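Side-chain contacts in adenylate kinase (Cryptosporidium parvum Iowa II, PDB 3BE4), which probably catalyses the reversible transfer of a phosphoryl group between ATP and AMP, and is here bound to the two-adenosine inhibitor bis(adenosine)-5'-pentaphosphate: residues E53-S56 with I57-G61; L72-E75 with K76-G80; E119-D122 with S123-I126. One frame throughout, in Å; residues are numbered along the deposited sequence. Where two conformers were deposited one is given.

Interaction 1: residues E53-S56 with I57-G61. With AP5 (bis(adenosine)-5'-pentaphosphate), chain C.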
ATOM      1  N   GLU A  53      11.211  18.277  -3.001  1.00 36.23           N
ATOM      2  CA  GLU A  53      10.516  18.086  -4.273  1.00 34.28           C
ATOM      3  C   GLU A  53       9.631  16.853  -4.215  1.00 32.05           C
ATOM      4  O   GLU A  53       8.419  17.037  -4.585  1.00 27.72           O
ATOM      5  CB  GLU A  53      11.494  17.933  -5.437  1.00 34.09           C
ATOM      6  CG  GLU A  53      10.742  17.863  -6.753  1.00 36.26           C
ATOM      7  CD  GLU A  53      11.678  17.837  -7.947  0.50 35.98           C
ATOM      8  OE1 GLU A  53      11.642  16.825  -8.723  0.50 30.40           O
ATOM      9  OE2 GLU A  53      12.456  18.834  -8.046  0.50 36.29           O
ATOM     10  N   ALA A  54      10.206  15.696  -3.745  1.00 31.35           N
ATOM     11  CA  ALA A  54       9.298  14.491  -3.485  1.00 25.94           C
ATOM     12  C   ALA A  54       8.165  14.873  -2.564  1.00 22.55           C
ATOM     13  O   ALA A  54       7.009  14.493  -2.826  1.00 19.70           O
ATOM     14  CB  ALA A  54      10.006  13.331  -3.040  1.00 29.46           C
ATOM     15  N   LYS A  55       8.415  15.677  -1.501  1.00 20.88           N
ATOM     16  CA  LYS A  55       7.337  16.106  -0.593  1.00 21.13           C
ATOM     17  C   LYS A  55       6.238  16.827  -1.318  1.00 22.11           C
ATOM     18  O   LYS A  55       5.052  16.540  -1.122  1.00 21.08           O
ATOM     19  CB  LYS A  55       7.995  17.004   0.532  1.00 22.20           C
ATOM     20  CG  LYS A  55       6.967  17.385   1.554  1.00 23.28           C
ATOM     21  CD  LYS A  55       7.626  18.272   2.542  1.00 28.01           C
ATOM     22  CE  LYS A  55       6.573  18.960   3.477  1.00 31.48           C
ATOM     23  NZ  LYS A  55       5.723  17.996   4.323  1.00 37.65           N
ATOM     24  N   SER A  56       6.606  17.813  -2.175  1.00 19.80           N
ATOM     25  CA  SER A  56       5.528  18.497  -2.866  1.00 20.81           C
ATOM     26  C   SER A  56       4.728  17.572  -3.808  1.00 19.51           C
ATOM     27  O   SER A  56       3.503  17.711  -3.890  1.00 20.43           O
ATOM     28  CB  SER A  56       6.144  19.739  -3.618  1.00 19.28           C
ATOM     29  OG  SER A  56       5.056  20.448  -4.163  1.00 22.09           O
ATOM     30  N   ILE A  57       5.437  16.764  -4.570  1.00 18.64           N
ATOM     31  CA  ILE A  57       4.773  15.823  -5.486  1.00 16.92           C
ATOM     32  C   ILE A  57       3.759  14.929  -4.738  1.00 18.56           C
ATOM     33  O   ILE A  57       2.595  14.872  -5.114  1.00 18.79           O
ATOM     34  CB  ILE A  57       5.815  14.982  -6.225  1.00 18.50           C
ATOM     35  CG1 ILE A  57       6.700  15.861  -7.182  1.00 20.02           C
ATOM     36  CG2 ILE A  57       5.086  13.823  -6.853  1.00 18.91           C
ATOM     37  CD1 ILE A  57       7.926  15.143  -7.581  1.00 22.99           C
ATOM     38  N   ILE A  58       4.161  14.351  -3.560  1.00 18.54           N
ATOM     39  CA  ILE A  58       3.227  13.537  -2.771  1.00 20.36           C
ATOM     40  C   ILE A  58       2.063  14.349  -2.274  1.00 20.79           C
ATOM     41  O   ILE A  58       0.926  13.939  -2.413  1.00 22.43           O
ATOM     42  CB  ILE A  58       4.056  12.947  -1.538  1.00 21.02           C
ATOM     43  CG1 ILE A  58       5.016  11.968  -2.150  1.00 22.08           C
ATOM     44  CG2 ILE A  58       3.157  12.479  -0.472  1.00 23.75           C
ATOM     45  CD1 ILE A  58       6.078  11.508  -1.089  1.00 26.86           C
ATOM     46  N   GLU A  59       2.313  15.568  -1.719  1.00 19.91           N
ATOM     47  CA  GLU A  59       1.202  16.331  -1.203  1.00 23.04           C
ATOM     48  C   GLU A  59       0.295  16.881  -2.335  1.00 21.44           C
ATOM     49  O   GLU A  59      -0.863  17.301  -2.103  1.00 24.27           O
ATOM     50  CB  GLU A  59       1.822  17.415  -0.255  1.00 25.46           C
ATOM     51  CG  GLU A  59       2.590  16.650   0.957  1.00 28.68           C
ATOM     52  CD  GLU A  59       3.221  17.575   1.995  1.00 31.32           C
ATOM     53  OE1 GLU A  59       3.121  18.847   1.825  1.00 25.80           O
ATOM     54  OE2 GLU A  59       3.781  17.040   2.989  1.00 34.23           O
ATOM     55  N   SER A  60       0.740  16.842  -3.630  1.00 19.71           N
ATOM     56  CA  SER A  60      -0.115  17.311  -4.783  1.00 20.05           C
ATOM     57  C   SER A  60      -1.031  16.087  -5.211  1.00 19.83           C
ATOM     58  O   SER A  60      -1.967  16.232  -5.930  1.00 20.15           O
ATOM     59  CB  SER A  60       0.789  17.702  -5.933  1.00 20.84           C
ATOM     60  OG  SER A  60       1.356  16.561  -6.576  1.00 23.96           O
ATOM     61  N   GLY A  61      -0.616  14.888  -4.777  1.00 20.17           N
ATOM     62  CA  GLY A  61      -1.291  13.613  -5.162  1.00 17.79           C
ATOM     63  C   GLY A  61      -0.715  12.958  -6.352  1.00 18.05           C
ATOM     64  O   GLY A  61      -1.194  11.863  -6.721  1.00 19.11           O
TER
HETATM   65  PA  AP5 C 219       0.409   6.007  -0.117  1.00 15.11           P
HETATM   66  O1A AP5 C 219       0.875   6.293   1.320  1.00 18.13           O
HETATM   67  O2A AP5 C 219       0.408   4.637  -0.611  1.00 15.16           O
HETATM   68  O3A AP5 C 219      -1.039   6.656  -0.327  1.00 16.83           O
HETATM   69  PB  AP5 C 219      -2.233   6.257  -1.296  1.00 16.08           P
HETATM   70  O1B AP5 C 219      -1.744   5.588  -2.488  1.00 16.45           O
HETATM   71  O2B AP5 C 219      -3.132   7.496  -1.402  1.00 19.85           O
HETATM   72  O3B AP5 C 219      -2.990   5.112  -0.325  1.00 13.84           O
HETATM   73  PG  AP5 C 219      -3.346   5.183   1.198  1.00 14.71           P
HETATM   74  O1G AP5 C 219      -4.054   6.470   1.444  1.00 18.39           O
HETATM   75  O2G AP5 C 219      -2.113   4.861   1.938  1.00 14.71           O
HETATM   76  O3G AP5 C 219      -4.385   3.992   1.174  1.00 14.83           O
HETATM   77  PD  AP5 C 219      -4.443   2.508   1.852  1.00 13.66           P
HETATM   78  O1D AP5 C 219      -3.162   2.263   2.525  1.00 13.80           O
HETATM   79  O2D AP5 C 219      -4.953   1.620   0.794  1.00 14.57           O
HETATM   80  O3D AP5 C 219      -5.651   2.675   2.887  1.00 13.36           O
HETATM   81  PE  AP5 C 219      -5.583   2.692   4.480  1.00 13.64           P
HETATM   82  O1E AP5 C 219      -4.700   3.744   4.894  1.00 13.89           O
HETATM   83  O2E AP5 C 219      -5.348   1.302   5.038  1.00 15.96           O
HETATM   84  O5F AP5 C 219       1.252   6.830  -1.196  1.00 14.64           O
HETATM   85  C5F AP5 C 219       1.495   8.185  -0.786  1.00 16.38           C
HETATM   86  C4F AP5 C 219       1.887   8.905  -2.143  1.00 15.09           C
HETATM   87  O4F AP5 C 219       3.245   8.612  -2.373  1.00 15.00           O
HETATM   88  C3F AP5 C 219       1.174   8.539  -3.389  1.00 17.91           C
HETATM   89  O3F AP5 C 219      -0.047   9.233  -3.523  1.00 18.02           O
HETATM   90  C2F AP5 C 219       2.242   9.043  -4.382  1.00 17.65           C
HETATM   91  O2F AP5 C 219       2.328  10.520  -4.366  1.00 21.54           O
HETATM   92  C1F AP5 C 219       3.535   8.520  -3.785  1.00 15.62           C
HETATM   93  N9A AP5 C 219       3.771   7.161  -4.195  1.00 15.05           N
HETATM   94  C8A AP5 C 219       3.686   6.052  -3.309  1.00 10.84           C
HETATM   95  N7A AP5 C 219       3.970   4.934  -3.956  1.00 14.41           N
HETATM   96  C5A AP5 C 219       4.302   5.295  -5.277  1.00 16.28           C
HETATM   97  C6A AP5 C 219       4.732   4.541  -6.352  1.00 16.56           C
HETATM   98  N6A AP5 C 219       4.789   3.210  -6.468  1.00 15.28           N
HETATM   99  N1A AP5 C 219       4.970   5.299  -7.525  1.00 16.27           N
HETATM  100  C2A AP5 C 219       4.885   6.611  -7.473  1.00 16.18           C
HETATM  101  N3A AP5 C 219       4.480   7.389  -6.446  1.00 16.14           N
HETATM  102  C4A AP5 C 219       4.249   6.669  -5.254  1.00 15.62           C
HETATM  103  O5J AP5 C 219      -7.090   2.985   4.811  1.00 13.78           O
HETATM  104  C5J AP5 C 219      -7.663   4.361   4.562  1.00 13.71           C
HETATM  105  C4J AP5 C 219      -8.716   4.554   5.675  1.00 14.30           C
HETATM  106  O4J AP5 C 219      -9.817   3.627   5.634  1.00 11.67           O
HETATM  107  C3J AP5 C 219      -8.085   4.560   7.070  1.00 14.21           C
HETATM  108  O3J AP5 C 219      -8.727   5.532   7.867  1.00 14.53           O
HETATM  109  C2J AP5 C 219      -8.550   3.203   7.498  1.00 12.96           C
HETATM  110  O2J AP5 C 219      -8.689   3.135   8.911  1.00 15.46           O
HETATM  111  C1J AP5 C 219      -9.908   2.956   7.004  1.00 13.73           C
HETATM  112  N9B AP5 C 219     -10.331   1.631   6.670  1.00 12.49           N
HETATM  113  C8B AP5 C 219      -9.532   0.583   6.217  1.00 13.75           C
HETATM  114  N7B AP5 C 219     -10.333  -0.467   5.955  1.00 16.98           N
HETATM  115  C5B AP5 C 219     -11.629  -0.110   6.241  1.00 16.20           C
HETATM  116  C6B AP5 C 219     -12.897  -0.728   6.004  1.00 15.01           C
HETATM  117  N6B AP5 C 219     -12.948  -1.965   5.511  1.00 18.38           N
HETATM  118  N1B AP5 C 219     -14.019  -0.045   6.365  1.00 15.05           N
HETATM  119  C2B AP5 C 219     -13.923   1.283   6.807  1.00 14.54           C
HETATM  120  N3B AP5 C 219     -12.745   1.960   6.966  1.00 13.59           N
HETATM  121  C4B AP5 C 219     -11.589   1.299   6.590  1.00 13.91           C

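Interaction 2: residues L72-E75 with K76-G80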
ATOM      1  N   LEU A  72      14.048   2.347  -4.555  1.00 21.45           N
ATOM      2  CA  LEU A  72      13.763   2.067  -3.105  1.00 21.63           C
ATOM      3  C   LEU A  72      13.320   0.630  -2.968  1.00 22.13           C
ATOM      4  O   LEU A  72      13.749  -0.038  -1.948  1.00 21.96           O
ATOM      5  CB  LEU A  72      12.657   2.952  -2.532  1.00 24.31           C
ATOM      6  CG  LEU A  72      12.972   4.456  -2.485  1.00 25.76           C
ATOM      7  CD1 LEU A  72      11.668   5.182  -2.030  1.00 29.60           C
ATOM      8  CD2 LEU A  72      14.171   4.669  -1.604  1.00 30.46           C
ATOM      9  N   VAL A  73      12.526   0.104  -3.886  1.00 20.51           N
ATOM     10  CA  VAL A  73      12.081  -1.309  -3.758  1.00 19.01           C
ATOM     11  C   VAL A  73      13.283  -2.235  -4.017  1.00 21.37           C
ATOM     12  O   VAL A  73      13.482  -3.221  -3.315  1.00 20.09           O
ATOM     13  CB  VAL A  73      10.953  -1.569  -4.693  1.00 18.08           C
ATOM     14  CG1 VAL A  73      10.653  -3.065  -4.863  1.00 21.90           C
ATOM     15  CG2 VAL A  73       9.704  -0.649  -4.181  1.00 21.78           C
ATOM     16  N   LYS A  74      14.056  -1.973  -5.080  1.00 20.23           N
ATOM     17  CA  LYS A  74      15.195  -2.826  -5.369  1.00 21.85           C
ATOM     18  C   LYS A  74      16.130  -2.877  -4.141  1.00 20.10           C
ATOM     19  O   LYS A  74      16.675  -3.948  -3.885  1.00 20.63           O
ATOM     20  CB  LYS A  74      15.960  -2.129  -6.536  1.00 21.97           C
ATOM     21  CG  LYS A  74      17.187  -2.986  -7.025  1.00 28.92           C
ATOM     22  CD  LYS A  74      17.570  -2.757  -8.506  1.00 29.49           C
ATOM     23  CE  LYS A  74      18.569  -3.883  -8.890  1.00 37.61           C
ATOM     24  NZ  LYS A  74      19.904  -3.637  -8.301  1.00 40.62           N
ATOM     25  N   GLU A  75      16.331  -1.762  -3.446  1.00 20.98           N
ATOM     26  CA  GLU A  75      17.220  -1.675  -2.320  1.00 23.34           C
ATOM     27  C   GLU A  75      16.707  -2.693  -1.289  1.00 22.62           C
ATOM     28  O   GLU A  75      17.507  -3.506  -0.680  1.00 24.79           O
ATOM     29  CB  GLU A  75      17.230  -0.273  -1.748  1.00 25.90           C
ATOM     30  CG  GLU A  75      18.074  -0.176  -0.492  1.00 29.78           C
ATOM     31  CD  GLU A  75      18.181   1.236   0.061  0.50 28.85           C
ATOM     32  OE1 GLU A  75      17.154   1.950   0.180  0.50 26.58           O
ATOM     33  OE2 GLU A  75      19.309   1.595   0.483  0.50 32.69           O
ATOM     34  N   LYS A  76      15.380  -2.786  -1.109  1.00 21.53           N
ATOM     35  CA  LYS A  76      14.872  -3.787  -0.071  0.50 20.12           C
ATOM     36  C   LYS A  76      15.197  -5.179  -0.460  1.00 18.61           C
ATOM     37  O   LYS A  76      15.626  -6.062   0.372  1.00 20.74           O
ATOM     38  CB  LYS A  76      13.358  -3.717   0.038  0.50 18.78           C
ATOM     39  CG  LYS A  76      12.822  -2.363   0.489  0.50 21.70           C
ATOM     40  CD  LYS A  76      12.852  -2.239   1.985  0.50 26.15           C
ATOM     41  CE  LYS A  76      13.003  -0.773   2.392  0.50 27.88           C
ATOM     42  NZ  LYS A  76      13.457  -0.716   3.841  0.50 29.84           N
ATOM     43  N   PHE A  77      14.930  -5.550  -1.719  1.00 18.86           N
ATOM     44  CA  PHE A  77      15.239  -6.872  -2.234  1.00 17.52           C
ATOM     45  C   PHE A  77      16.719  -7.154  -2.132  1.00 20.74           C
ATOM     46  O   PHE A  77      17.053  -8.240  -1.662  1.00 21.54           O
ATOM     47  CB  PHE A  77      14.802  -6.974  -3.687  1.00 19.62           C
ATOM     48  CG  PHE A  77      13.307  -7.299  -3.762  1.00 18.03           C
ATOM     49  CD1 PHE A  77      12.835  -8.610  -3.756  1.00 20.46           C
ATOM     50  CD2 PHE A  77      12.346  -6.252  -3.877  1.00 22.52           C
ATOM     51  CE1 PHE A  77      11.440  -8.959  -3.822  1.00 20.28           C
ATOM     52  CE2 PHE A  77      10.894  -6.549  -3.961  1.00 19.92           C
ATOM     53  CZ  PHE A  77      10.453  -7.863  -3.996  1.00 20.66           C
ATOM     54  N   ASP A  78      17.549  -6.168  -2.485  1.00 21.29           N
ATOM     55  CA  ASP A  78      19.015  -6.443  -2.516  1.00 22.22           C
ATOM     56  C   ASP A  78      19.513  -6.696  -1.066  1.00 22.95           C
ATOM     57  O   ASP A  78      20.529  -7.427  -0.835  1.00 24.88           O
ATOM     58  CB  ASP A  78      19.738  -5.237  -3.089  1.00 22.12           C
ATOM     59  CG  ASP A  78      19.592  -5.176  -4.701  1.00 25.65           C
ATOM     60  OD1 ASP A  78      19.147  -6.157  -5.300  1.00 31.80           O
ATOM     61  OD2 ASP A  78      19.969  -4.120  -5.218  1.00 31.30           O
ATOM     62  N   LEU A  79      18.907  -6.038  -0.081  1.00 22.21           N
ATOM     63  CA  LEU A  79      19.397  -6.200   1.336  1.00 20.07           C
ATOM     64  C   LEU A  79      18.972  -7.529   1.944  1.00 21.19           C
ATOM     65  O   LEU A  79      19.385  -7.764   3.076  1.00 21.09           O
ATOM     66  CB  LEU A  79      18.866  -5.043   2.173  1.00 22.46           C
ATOM     67  CG  LEU A  79      19.361  -3.592   1.817  1.00 24.30           C
ATOM     68  CD1 LEU A  79      18.518  -2.644   2.590  1.00 30.60           C
ATOM     69  CD2 LEU A  79      20.862  -3.418   2.114  1.00 32.64           C
ATOM     70  N   GLY A  80      18.031  -8.237   1.316  1.00 19.90           N
ATOM     71  CA  GLY A  80      17.460  -9.563   1.843  1.00 19.11           C
ATOM     72  C   GLY A  80      16.174  -9.417   2.596  1.00 19.66           C
ATOM     73  O   GLY A  80      15.716 -10.392   3.230  1.00 21.72           O
TER
HETATM   74  O   HOH W   1      16.136   0.445   2.818  1.00 54.01           O

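Interaction 3: residues E119-D122 with S123-I126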
ATOM      1  N   GLU A 119     -11.526  -3.991  -4.700  1.00 18.20           N
ATOM      2  CA  GLU A 119     -12.548  -3.237  -5.470  1.00 19.48           C
ATOM      3  C   GLU A 119     -13.338  -2.322  -4.561  1.00 20.08           C
ATOM      4  O   GLU A 119     -13.920  -2.739  -3.588  1.00 19.60           O
ATOM      5  CB  GLU A 119     -13.499  -4.207  -6.149  1.00 20.70           C
ATOM      6  CG  GLU A 119     -12.796  -4.976  -7.173  1.00 24.80           C
ATOM      7  CD  GLU A 119     -13.806  -5.845  -8.018  1.00 34.31           C
ATOM      8  OE1 GLU A 119     -14.453  -6.740  -7.416  1.00 29.17           O
ATOM      9  OE2 GLU A 119     -13.918  -5.623  -9.271  1.00 32.26           O
ATOM     10  N   ILE A 120     -13.383  -1.065  -4.952  1.00 17.36           N
ATOM     11  CA  ILE A 120     -14.110  -0.063  -4.066  1.00 19.09           C
ATOM     12  C   ILE A 120     -14.300   1.137  -4.925  1.00 19.86           C
ATOM     13  O   ILE A 120     -13.444   1.458  -5.743  1.00 23.10           O
ATOM     14  CB  ILE A 120     -13.328   0.255  -2.770  1.00 17.97           C
ATOM     15  CG1 ILE A 120     -14.062   1.326  -1.945  1.00 17.80           C
ATOM     16  CG2 ILE A 120     -11.960   0.666  -3.096  1.00 19.67           C
ATOM     17  CD1 ILE A 120     -13.504   1.446  -0.489  1.00 19.85           C
ATOM     18  N   ASP A 121     -15.427   1.838  -4.719  1.00 17.72           N
ATOM     19  CA  ASP A 121     -15.682   2.999  -5.597  1.00 17.60           C
ATOM     20  C   ASP A 121     -15.195   4.337  -5.043  1.00 19.82           C
ATOM     21  O   ASP A 121     -14.887   4.454  -3.878  1.00 17.99           O
ATOM     22  CB  ASP A 121     -17.186   3.133  -5.695  1.00 17.50           C
ATOM     23  CG  ASP A 121     -17.860   3.229  -4.298  1.00 20.00           C
ATOM     24  OD1 ASP A 121     -17.773   2.207  -3.476  1.00 26.09           O
ATOM     25  OD2 ASP A 121     -18.404   4.326  -3.885  1.00 21.42           O
ATOM     26  N   ASP A 122     -15.076   5.355  -5.887  1.00 18.14           N
ATOM     27  CA  ASP A 122     -14.444   6.604  -5.451  1.00 17.46           C
ATOM     28  C   ASP A 122     -15.214   7.341  -4.367  1.00 17.19           C
ATOM     29  O   ASP A 122     -14.598   7.967  -3.499  1.00 18.24           O
ATOM     30  CB  ASP A 122     -14.337   7.636  -6.631  1.00 19.02           C
ATOM     31  CG  ASP A 122     -13.449   7.174  -7.746  1.00 27.48           C
ATOM     32  OD1 ASP A 122     -12.771   6.130  -7.604  1.00 26.82           O
ATOM     33  OD2 ASP A 122     -13.355   7.929  -8.764  1.00 30.17           O
ATOM     34  N   SER A 123     -16.566   7.236  -4.374  1.00 17.20           N
ATOM     35  CA  SER A 123     -17.305   7.966  -3.310  1.00 16.11           C
ATOM     36  C   SER A 123     -16.999   7.343  -1.940  1.00 15.62           C
ATOM     37  O   SER A 123     -16.818   8.109  -1.004  1.00 16.73           O
ATOM     38  CB  SER A 123     -18.840   7.856  -3.516  1.00 22.60           C
ATOM     39  OG  SER A 123     -19.144   8.635  -4.677  1.00 27.35           O
ATOM     40  N   GLU A 124     -16.907   6.045  -1.874  1.00 15.60           N
ATOM     41  CA  GLU A 124     -16.590   5.482  -0.532  1.00 14.67           C
ATOM     42  C   GLU A 124     -15.172   5.828  -0.214  1.00 15.60           C
ATOM     43  O   GLU A 124     -14.842   6.043   0.969  1.00 15.48           O
ATOM     44  CB  GLU A 124     -16.775   3.966  -0.502  1.00 15.92           C
ATOM     45  CG  GLU A 124     -16.702   3.533   0.968  1.00 15.38           C
ATOM     46  CD  GLU A 124     -17.442   2.335   1.391  1.00 25.47           C
ATOM     47  OE1 GLU A 124     -18.077   1.642   0.629  1.00 27.71           O
ATOM     48  OE2 GLU A 124     -17.264   2.099   2.613  1.00 24.49           O
ATOM     49  N   ILE A 125     -14.265   5.863  -1.184  1.00 14.51           N
ATOM     50  CA  ILE A 125     -12.828   6.246  -0.804  1.00 14.03           C
ATOM     51  C   ILE A 125     -12.818   7.633  -0.167  1.00 13.44           C
ATOM     52  O   ILE A 125     -12.032   7.882   0.655  1.00 14.61           O
ATOM     53  CB  ILE A 125     -11.934   6.336  -2.158  1.00 14.09           C
ATOM     54  CG1 ILE A 125     -11.818   4.857  -2.656  1.00 16.10           C
ATOM     55  CG2 ILE A 125     -10.687   7.134  -2.014  1.00 17.49           C
ATOM     56  CD1 ILE A 125     -10.874   4.072  -1.585  1.00 19.76           C
ATOM     57  N   ILE A 126     -13.613   8.593  -0.626  1.00 14.33           N
ATOM     58  CA  ILE A 126     -13.598   9.910  -0.054  1.00 15.81           C
ATOM     59  C   ILE A 126     -14.025   9.831   1.411  1.00 15.23           C
ATOM     60  O   ILE A 126     -13.328  10.493   2.154  1.00 15.57           O
ATOM     61  CB  ILE A 126     -14.613  10.805  -0.775  1.00 17.08           C
ATOM     62  CG1 ILE A 126     -14.195  10.965  -2.261  1.00 22.69           C
ATOM     63  CG2 ILE A 126     -14.869  12.085  -0.056  1.00 17.42           C
ATOM     64  CD1 ILE A 126     -13.032  11.381  -2.488  1.00 28.72           C
TER

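Interaction 1: residues E53-S56 with I57-G61
Ile57 folds its CG1 branch back over the preceding turn of helix 52-60, against Glu53. With chi1 at -66° that branch lies anti to the residue's own carbonyl carbon, and CG1 comes to 3.3 Å from Glu53 O. The terminal CD1 runs on to 4.0 Å from Glu53 CG, touching the aliphatic part of an extended glutamate. Glu53 O accepts a nearly straight hydrogen bond from Ile57 N (3.0 Å), and the CG1 branch lies against that same oxygen. Ile57 further meets Asn62 and Val64 in the following loop.

Lys55 carries the second contact, with Glu59 one turn on. Its chain is extended as far as CE and then bends (chi4 61°), which brings NZ back to Glu59 OE2 in a salt bridge modelled very short, at 2.5 Å. NZ comes from the syn side of the carboxylate, somewhat out of its plane, and the other oxygen, OE1, stays 3.7 Å from NZ. Glu59 reaches this spot along an extended chain whose CG passes close to Lys55 O, itself bonded to Glu59 N.

Ser56 acts through its backbone: its O receives a weak, bent bond from Ser60 N. Ser60 N and OG both donate to Ile57 O, the hydroxyl at 2.6 Å, while Gly61, at positive phi, sends its N back to Ile58 O and, weakly, to Ile57 O. This is a Schellman motif ending the helix. Ile58 sits on the ligand side, its CA 3.5 Å from O2F of the bound inhibitor. The chemistry is therefore divided round the helix: an ion pair and an aliphatic overlap tie neighbouring turns, while the isoleucine beside the ribose makes an apolar piece of the nucleotide pocket.

Interaction 2: residues L72-E75 with K76-G80
Leu72 and Lys76 begin a ladder of i to i+4 contacts along the last turns of helix 66-78, which closes in a Schellman motif at Gly80. The first rung is weak: Lys76 N lies 3.3 Å from Leu72 O, and the Leu72 side chain turns instead to Met39 and Leu40 of helix 36-45.

Val73 is the buried member of the first segment. It runs alongside Phe77 in the same direction, and its CG1 approaches the ring at CE2 (3.6 Å). Chi1 of 167° is what turns CG1 to this side, anti to the valine's own N. Val73 O accepts from Phe77 N and also sits at the ring edge, in the ring plane, 3.3 Å from Phe77 CD2. Beyond the valine, the ring stacks edge-to-face with Phe86 and packs on Ile104, Leu105 and Ile108 of helix 95-108.

Lys74 touches Ile104 on its way to an ion pair. A last turn about chi4 (-75°) swings NZ over to the aspartate, where it meets Asp78 OD2 at 3.1 Å on that oxygen's syn lone pair. The same two residues are joined through the backbone, Asp78 N donating to Lys74 O at 2.8 Å, so the aspartate is held at both its backbone and its carboxylate. Being exposed, the pair is probably weakened by solvent.

Glu75 runs out extended, next to Leu79 and in the same direction; a water links its OE1, weakly, to Lys76 NZ. Leu79 N donates to Glu75 O at 3.0 Å, and Gly80, at positive phi, returns its N to Phe77 O as the chain leaves the helix. Over the Glu75 carbonyl the leucine is pressed tightly: its CG is 3.1 Å from Glu75 O, and its CD1 extends to 4.0 Å from Glu75 CG.

Interaction 3: residues E119-D122 with S123-I126
Asp121, still extended at phi -94° and psi 163°, hands the chain from strand 114-119 to helix 122-130, its O accepting from Ile125 N as Asp122 O does from Ile126 N. The Asp121 side chain turns over the helix start: chi1 of 55° tucks CG between its own N and carbonyl carbon, and OD2 takes the Glu124 N-H at 3.0 Å, met from above the carboxylate plane. OD1 stays 4.2 Å from Glu124 OE1, with the two carboxylates steeply inclined to each other. That approach of like charges is probably offset by Lys203, whose NZ forms salt bridges with Asp121 OD1 and Glu124 OE1; Glu124 OE2 has a further partner in Arg128.

On the apolar side Ile120 crosses Ile125 with CD1 to CD1 at 3.9 Å, and its CG1 passes 4.1 Å from Glu124 CB. Ile125 continues onto Leu177 of helix 170-184, and Asp122 OD1 is hydrogen-bonded to His181. An aspartate N-cap, with isoleucines bridging the strand end and the first helical turn, makes this a capped strand-to-helix junction in the parallel alpha/beta core of the P-loop NTPase fold.

How the interactions relate
The three contacts follow one another along the chain. Interactions 1 and 2 close the successive helices 52-60 and 66-78; helix 52-60 lies in the AMP-binding region of adenylate kinases, and helix 66-78 follows it. Their centres are about 23 Å apart, their nearest atoms about 8 Å, and side chains of both reach helix 36-45. Interaction 3 starts helix 122-130 at the end of strand 114-119 in the parallel sheet; its centre is about 22 Å from that of interaction 1 and about 32 Å from that of interaction 2, across the chain's centre. The bound inhibitor runs between interactions 1 and 3: interaction 1 touches one adenosine, and the Glu124 side chain is about 5 Å from the ligand.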